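Methyltransferase type 12 (Clostridium thermocellum, PDB 3JWG) probably methylates the 2'-hydroxyl of the 3'-terminal nucleotide of small RNAs, using S-adenosyl-L-methionine, through the methyltransferase domain that this chain represents. Local coordinates at residues Leu18-Val21 / Val22-Lys26; Glu124-Leu127 / Phe128-Arg132; Phe171-Trp174 / Ala175-Ala179. All blocks are in the same frame, centred on the assembly; numbering follows the deposited sequence.

Each contact lies along a single helix, the second running on to the residue just past its end, so each closes only a helical turn or two, and the three follow one another in series without nesting or crossing. Contact 1 comes first, on helix 13-27, which packs on one face of the central sheet of this Rossmann-like methyltransferase domain. The chain then runs through several strands and helices to contact 2, at the C-terminal end of helix 117-131 on the other face of the sheet. Contact 3, on helix 168-182, shares that second face and touches contact 2 directly, Trp174 and Val178 meeting Glu124 while Val178 also meets Phe128. Contact 1 remains apart, with its nearest atoms about 11 Å from either of the others.

Contact 1 of 3, residues Leu18-Val21 / Val22-Lys26; sequences LGTV and VAVLK
Leu25 folds back along the helix toward Val21, one turn earlier, and the two side chains lie side by side, pointing the same way. Leu25 CB is 3.7 Å from Val21 O. With chi1 at -67°, CG sits beside the backbone N of Leu25 and is brought to 3.3 Å from Val21 O. Further out, the methyl CD1 reaches across to Val21 CG1 at 4.1 Å. The same carbonyl, Val21 O, accepts the backbone N-H of Leu25 at 3.0 Å from Leu25 N in a nearly straight bond, and the leucine CG lies against the same oxygen that its own N-H uses. Similarly, Val22 CG2 lies 3.3 Å from Leu18 O, the acceptor for Val22 N. The more open side carries Thr20, whose OG1 bonds to Gln16 O one turn back, and the small Ala23. The apolar residues face the core. Leu18 and Val22 meet helix 42-48, Leu18 also touching the magnesium-site residue Ile109, while Val21 and Leu25 rest on strands 105-109 and 135-141, and Val24 joins them on Ile137.

Contact 2 of 3, residues Glu124-Leu127 / Phe128-Arg132; sequences EKVL and FEFTR
A wider, pi-type turn at 128-131 ends helix 117-131; Lys125 O takes two backbone donors, Glu129 N at 2.8 Å, four residues on, and Phe130 N at 2.9 Å, five residues on. The longer spacing then continues, Thr131 N binding Val126 O and Arg132 N binding Leu127 O. Val126 O is also gripped twice, because Thr131 OG1 donates to it over 2.7 Å from above the carbonyl plane; a threonine suits this place since its hydroxyl folds back beside its own N-H. Phe130 lays one ring face over the peptide of Lys125 and Val126, and its CD1 packs 3.6 Å from Val126 CG2. The helix is the crossover of the beta-alpha-beta unit of strands 105-109 and 135-141, and Leu127 touches both strands. Leu127 also covers the neighbouring ring in a CH-pi contact: its CG stands 4.0 Å from the centroid of Phe128, only 4° off the ring normal, and its CD2 is 3.8 Å from Phe128 CZ. With chi1 -59°, Phe128 CG sits beside its own N, and the ring then presents a face to Leu127. Two aromatic rings also meet it, Tyr184 edge-to-face and Phe207. Arg132, of positive phi, turns the chain out of the helix, and its NH1 donates to Phe128 O at 2.8 Å, in the guanidinium plane, and also bonds to Tyr182 O.

Contact 3 of 3, residues Phe171-Trp174 / Ala175-Ala179; sequences FQTW and AVKVA. Unlike the reference sequence in segment 171-174: Gln172 (reference Glu).
The indole of Trp174 carries a methyl group of Val178 over one face and has Phe171 O at its edge, in the plane of the ring. Val178 CG1 stands 3.9 Å from the centroid of the five-membered ring, 24° off the normal, a CH-pi contact displaced toward the rim on the nitrogen side; the shortest approach there is 3.6 Å from CG1 to Trp174 NE1. Trp166 meets the indole edge-to-face. The torsion of the valine explains its fit: at chi1 -58°, CG1 lies beside its backbone N and reaches back over the ring, at the price of placing CG2 between N and the carbonyl carbon. Both methyls flank Trp174 O, the acceptor for Val178 N. For the tryptophan, chi1 170° sets CG anti to its own N, beside the carbonyl carbon, and CE3 comes 3.3 Å from Ala175 N. A small residue is apt at 175: Ala175 CB lies 4.0 Å from Trp174 CE3, and the residue also touches Phe207 and Phe188, on strands of the central sheet. On the outer side of helix 168-182, Lys177 runs extended beside Thr173, its CE 3.8 Å from Thr173 CG2, while Thr173 OG1 bonds back to Lys169 O.

The indole N-H makes a hydrogen bond to helix 117-131, at the carboxylate oxygen Glu124 OE2, which Val178 CG1 also touches. Glu124 is buried, and the indole N-H supplies its OE2 with a hydrogen-bond donor. That bond would tend to favour the ionised carboxylate, against the pull of burial toward the neutral form, and together with the valine methyl on one face it should restrict rotation of the indole.

Contact 1 of 3, residues Leu18-Val21 / Val22-Lys26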
# COMPACT_ATOMS: atom_id res chain seq x y z
N LEU A 18 1.18 6.61 -7.23
CA LEU A 18 2.28 6.32 -6.33
C LEU A 18 2.87 7.62 -5.82
O LEU A 18 3.28 7.70 -4.66
CB LEU A 18 3.35 5.51 -7.05
CG LEU A 18 2.86 4.17 -7.62
CD1 LEU A 18 4.03 3.42 -8.25
CD2 LEU A 18 2.22 3.34 -6.52
N GLY A 19 2.92 8.63 -6.68
CA GLY A 19 3.46 9.92 -6.29
C GLY A 19 2.65 10.50 -5.15
O GLY A 19 3.19 11.14 -4.24
N THR A 20 1.34 10.28 -5.19
CA THR A 20 0.44 10.77 -4.15
C THR A 20 0.78 10.08 -2.83
O THR A 20 0.82 10.72 -1.78
CB THR A 20 -1.03 10.47 -4.49
OG1 THR A 20 -1.39 11.17 -5.69
CG2 THR A 20 -1.93 10.91 -3.35
N VAL A 21 1.01 8.77 -2.88
CA VAL A 21 1.37 8.03 -1.67
C VAL A 21 2.65 8.61 -1.07
O VAL A 21 2.73 8.85 0.14
CB VAL A 21 1.60 6.54 -1.97
CG1 VAL A 21 2.02 5.82 -0.70
CG2 VAL A 21 0.32 5.91 -2.53
N VAL A 22 3.65 8.85 -1.91
CA VAL A 22 4.92 9.41 -1.45
C VAL A 22 4.71 10.76 -0.76
O VAL A 22 5.27 11.02 0.31
CB VAL A 22 5.91 9.58 -2.63
CG1 VAL A 22 7.21 10.22 -2.14
CG2 VAL A 22 6.19 8.23 -3.26
N ALA A 23 3.90 11.62 -1.37
CA ALA A 23 3.62 12.94 -0.82
C ALA A 23 2.94 12.84 0.54
O ALA A 23 3.26 13.61 1.45
CB ALA A 23 2.74 13.74 -1.78
N VAL A 24 2.01 11.90 0.69
CA VAL A 24 1.35 11.75 1.98
C VAL A 24 2.38 11.36 3.04
O VAL A 24 2.41 11.93 4.14
CB VAL A 24 0.23 10.67 1.92
CG1 VAL A 24 -0.32 10.41 3.32
CG2 VAL A 24 -0.89 11.15 1.01
N LEU A 25 3.24 10.39 2.71
CA LEU A 25 4.28 9.94 3.63
C LEU A 25 5.17 11.12 4.05
O LEU A 25 5.44 11.32 5.24
CB LEU A 25 5.14 8.87 2.95
CG LEU A 25 4.39 7.57 2.67
CD1 LEU A 25 5.21 6.67 1.76
CD2 LEU A 25 4.08 6.88 3.99
N LYS A 26 5.61 11.89 3.07
CA LYS A 26 6.45 13.06 3.36
C LYS A 26 5.68 14.06 4.22
O LYS A 26 6.24 14.65 5.14
CB LYS A 26 6.89 13.72 2.04
CG LYS A 26 7.87 14.88 2.20
CD LYS A 26 9.22 14.42 2.76
CE LYS A 26 10.22 15.57 2.80
NZ LYS A 26 10.47 16.12 1.42

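Contact 2 of 3, residues Glu124-Leu127 / Phe128-Arg132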
# COMPACT_ATOMS: atom_id res chain seq x y z
N GLU A 124 -5.45 -7.68 8.39
CA GLU A 124 -5.84 -6.53 9.20
C GLU A 124 -5.08 -6.55 10.53
O GLU A 124 -4.59 -5.52 10.99
CB GLU A 124 -7.35 -6.55 9.49
CG GLU A 124 -8.24 -6.39 8.27
CD GLU A 124 -9.71 -6.54 8.61
OE1 GLU A 124 -10.03 -6.91 9.76
OE2 GLU A 124 -10.55 -6.29 7.72
N LYS A 125 -5.02 -7.72 11.16
CA LYS A 125 -4.31 -7.86 12.43
C LYS A 125 -2.84 -7.54 12.21
O LYS A 125 -2.24 -6.75 12.95
CB LYS A 125 -4.43 -9.28 12.98
CG LYS A 125 -5.81 -9.66 13.48
CD LYS A 125 -5.77 -11.05 14.12
CE LYS A 125 -7.13 -11.49 14.62
NZ LYS A 125 -7.06 -12.87 15.21
N VAL A 126 -2.26 -8.16 11.19
CA VAL A 126 -0.85 -7.94 10.88
C VAL A 126 -0.55 -6.45 10.67
O VAL A 126 0.46 -5.92 11.14
CB VAL A 126 -0.44 -8.69 9.59
CG1 VAL A 126 0.99 -8.29 9.19
CG2 VAL A 126 -0.53 -10.19 9.80
N LEU A 127 -1.46 -5.78 9.97
CA LEU A 127 -1.29 -4.37 9.67
C LEU A 127 -1.51 -3.40 10.83
O LEU A 127 -0.62 -2.62 11.17
CB LEU A 127 -2.21 -3.99 8.50
CG LEU A 127 -2.20 -2.54 8.00
CD1 LEU A 127 -0.78 -2.06 7.74
CD2 LEU A 127 -3.03 -2.46 6.73
N PHE A 128 -2.69 -3.47 11.44
CA PHE A 128 -3.03 -2.55 12.52
C PHE A 128 -2.67 -2.97 13.94
O PHE A 128 -2.66 -2.14 14.85
CB PHE A 128 -4.52 -2.23 12.45
CG PHE A 128 -4.95 -1.61 11.14
CD1 PHE A 128 -4.55 -0.32 10.80
CD2 PHE A 128 -5.72 -2.33 10.23
CE1 PHE A 128 -4.92 0.24 9.58
CE2 PHE A 128 -6.10 -1.78 9.01
CZ PHE A 128 -5.69 -0.49 8.68
N GLU A 129 -2.36 -4.25 14.14
CA GLU A 129 -2.00 -4.71 15.48
C GLU A 129 -0.52 -5.07 15.58
O GLU A 129 0.16 -4.65 16.51
CB GLU A 129 -2.85 -5.91 15.89
CG GLU A 129 -2.73 -6.29 17.36
CD GLU A 129 -3.51 -7.53 17.71
OE1 GLU A 129 -4.74 -7.54 17.52
OE2 GLU A 129 -2.88 -8.51 18.18
N PHE A 130 -0.02 -5.84 14.61
CA PHE A 130 1.38 -6.25 14.60
C PHE A 130 2.31 -5.11 14.16
O PHE A 130 3.18 -4.68 14.91
CB PHE A 130 1.57 -7.45 13.66
CG PHE A 130 0.77 -8.67 14.05
CD1 PHE A 130 0.69 -9.76 13.19
CD2 PHE A 130 0.12 -8.74 15.29
CE1 PHE A 130 -0.03 -10.91 13.54
CE2 PHE A 130 -0.60 -9.89 15.65
CZ PHE A 130 -0.67 -10.97 14.78
N THR A 131 2.12 -4.62 12.94
CA THR A 131 2.95 -3.55 12.42
C THR A 131 2.62 -2.26 13.17
O THR A 131 3.51 -1.57 13.66
CB THR A 131 2.72 -3.41 10.91
OG1 THR A 131 2.76 -4.72 10.33
CG2 THR A 131 3.79 -2.56 10.27
N ARG A 132 1.33 -1.95 13.24
CA ARG A 132 0.83 -0.78 13.96
C ARG A 132 1.68 0.49 13.87
O ARG A 132 2.15 1.01 14.89
CB ARG A 132 0.63 -1.17 15.44
CG ARG A 132 -0.28 -0.27 16.25
CD ARG A 132 -0.61 -0.91 17.60
NE ARG A 132 -1.56 -0.13 18.38
CZ ARG A 132 -2.87 -0.05 18.12
NH1 ARG A 132 -3.40 -0.71 17.10
NH2 ARG A 132 -3.64 0.72 18.88

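Contact 3 of 3, residues Phe171-Trp174 / Ala175-Ala179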
# COMPACT_ATOMS: atom_id res chain seq x y z
N PHE A 171 -15.41 0.23 0.69
CA PHE A 171 -14.10 0.57 1.22
C PHE A 171 -14.20 1.45 2.47
O PHE A 171 -13.53 1.21 3.46
CB PHE A 171 -13.27 1.31 0.18
CG PHE A 171 -11.89 1.70 0.67
CD1 PHE A 171 -10.95 0.73 0.99
CD2 PHE A 171 -11.53 3.04 0.80
CE1 PHE A 171 -9.67 1.08 1.44
CE2 PHE A 171 -10.25 3.41 1.25
CZ PHE A 171 -9.32 2.42 1.57
N GLN A 172 -15.04 2.48 2.41
CA GLN A 172 -15.17 3.37 3.55
C GLN A 172 -15.77 2.68 4.76
O GLN A 172 -15.34 2.92 5.89
CB GLN A 172 -15.98 4.60 3.15
CG GLN A 172 -15.18 5.54 2.26
CD GLN A 172 -16.03 6.61 1.62
OE1 GLN A 172 -17.03 7.04 2.19
NE2 GLN A 172 -15.62 7.07 0.44
N THR A 173 -16.74 1.80 4.53
CA THR A 173 -17.36 1.06 5.63
C THR A 173 -16.29 0.18 6.28
O THR A 173 -16.18 0.11 7.51
CB THR A 173 -18.50 0.16 5.12
OG1 THR A 173 -19.51 0.98 4.52
CG2 THR A 173 -19.11 -0.64 6.27
N TRP A 174 -15.50 -0.49 5.45
CA TRP A 174 -14.43 -1.35 5.92
C TRP A 174 -13.39 -0.54 6.69
O TRP A 174 -12.98 -0.92 7.79
CB TRP A 174 -13.73 -2.03 4.73
CG TRP A 174 -12.48 -2.75 5.12
CD1 TRP A 174 -12.38 -3.98 5.70
CD2 TRP A 174 -11.14 -2.25 5.00
NE1 TRP A 174 -11.06 -4.29 5.94
CE2 TRP A 174 -10.28 -3.24 5.52
CE3 TRP A 174 -10.58 -1.06 4.50
CZ2 TRP A 174 -8.88 -3.09 5.57
CZ3 TRP A 174 -9.19 -0.91 4.54
CH2 TRP A 174 -8.36 -1.92 5.07
N ALA A 175 -12.96 0.57 6.11
CA ALA A 175 -11.96 1.42 6.74
C ALA A 175 -12.40 1.95 8.10
O ALA A 175 -11.65 1.89 9.07
CB ALA A 175 -11.61 2.58 5.83
N VAL A 176 -13.62 2.47 8.17
CA VAL A 176 -14.16 3.00 9.42
C VAL A 176 -14.20 1.94 10.52
O VAL A 176 -13.86 2.21 11.67
CB VAL A 176 -15.58 3.59 9.22
CG1 VAL A 176 -16.21 3.94 10.57
CG2 VAL A 176 -15.49 4.84 8.35
N LYS A 177 -14.62 0.73 10.16
CA LYS A 177 -14.69 -0.35 11.13
C LYS A 177 -13.34 -0.80 11.66
O LYS A 177 -13.17 -0.95 12.86
CB LYS A 177 -15.43 -1.57 10.55
CG LYS A 177 -16.95 -1.43 10.56
CD LYS A 177 -17.63 -2.61 9.85
CE LYS A 177 -19.11 -2.34 9.62
NZ LYS A 177 -19.74 -3.44 8.83
N VAL A 178 -12.37 -1.01 10.77
CA VAL A 178 -11.06 -1.44 11.23
C VAL A 178 -10.38 -0.34 12.03
O VAL A 178 -9.70 -0.62 13.03
CB VAL A 178 -10.14 -1.86 10.04
CG1 VAL A 178 -10.80 -2.98 9.26
CG2 VAL A 178 -9.85 -0.67 9.15
N ALA A 179 -10.56 0.91 11.61
CA ALA A 179 -9.98 2.05 12.31
C ALA A 179 -10.50 2.05 13.74
O ALA A 179 -9.74 2.26 14.69
CB ALA A 179 -10.36 3.34 11.61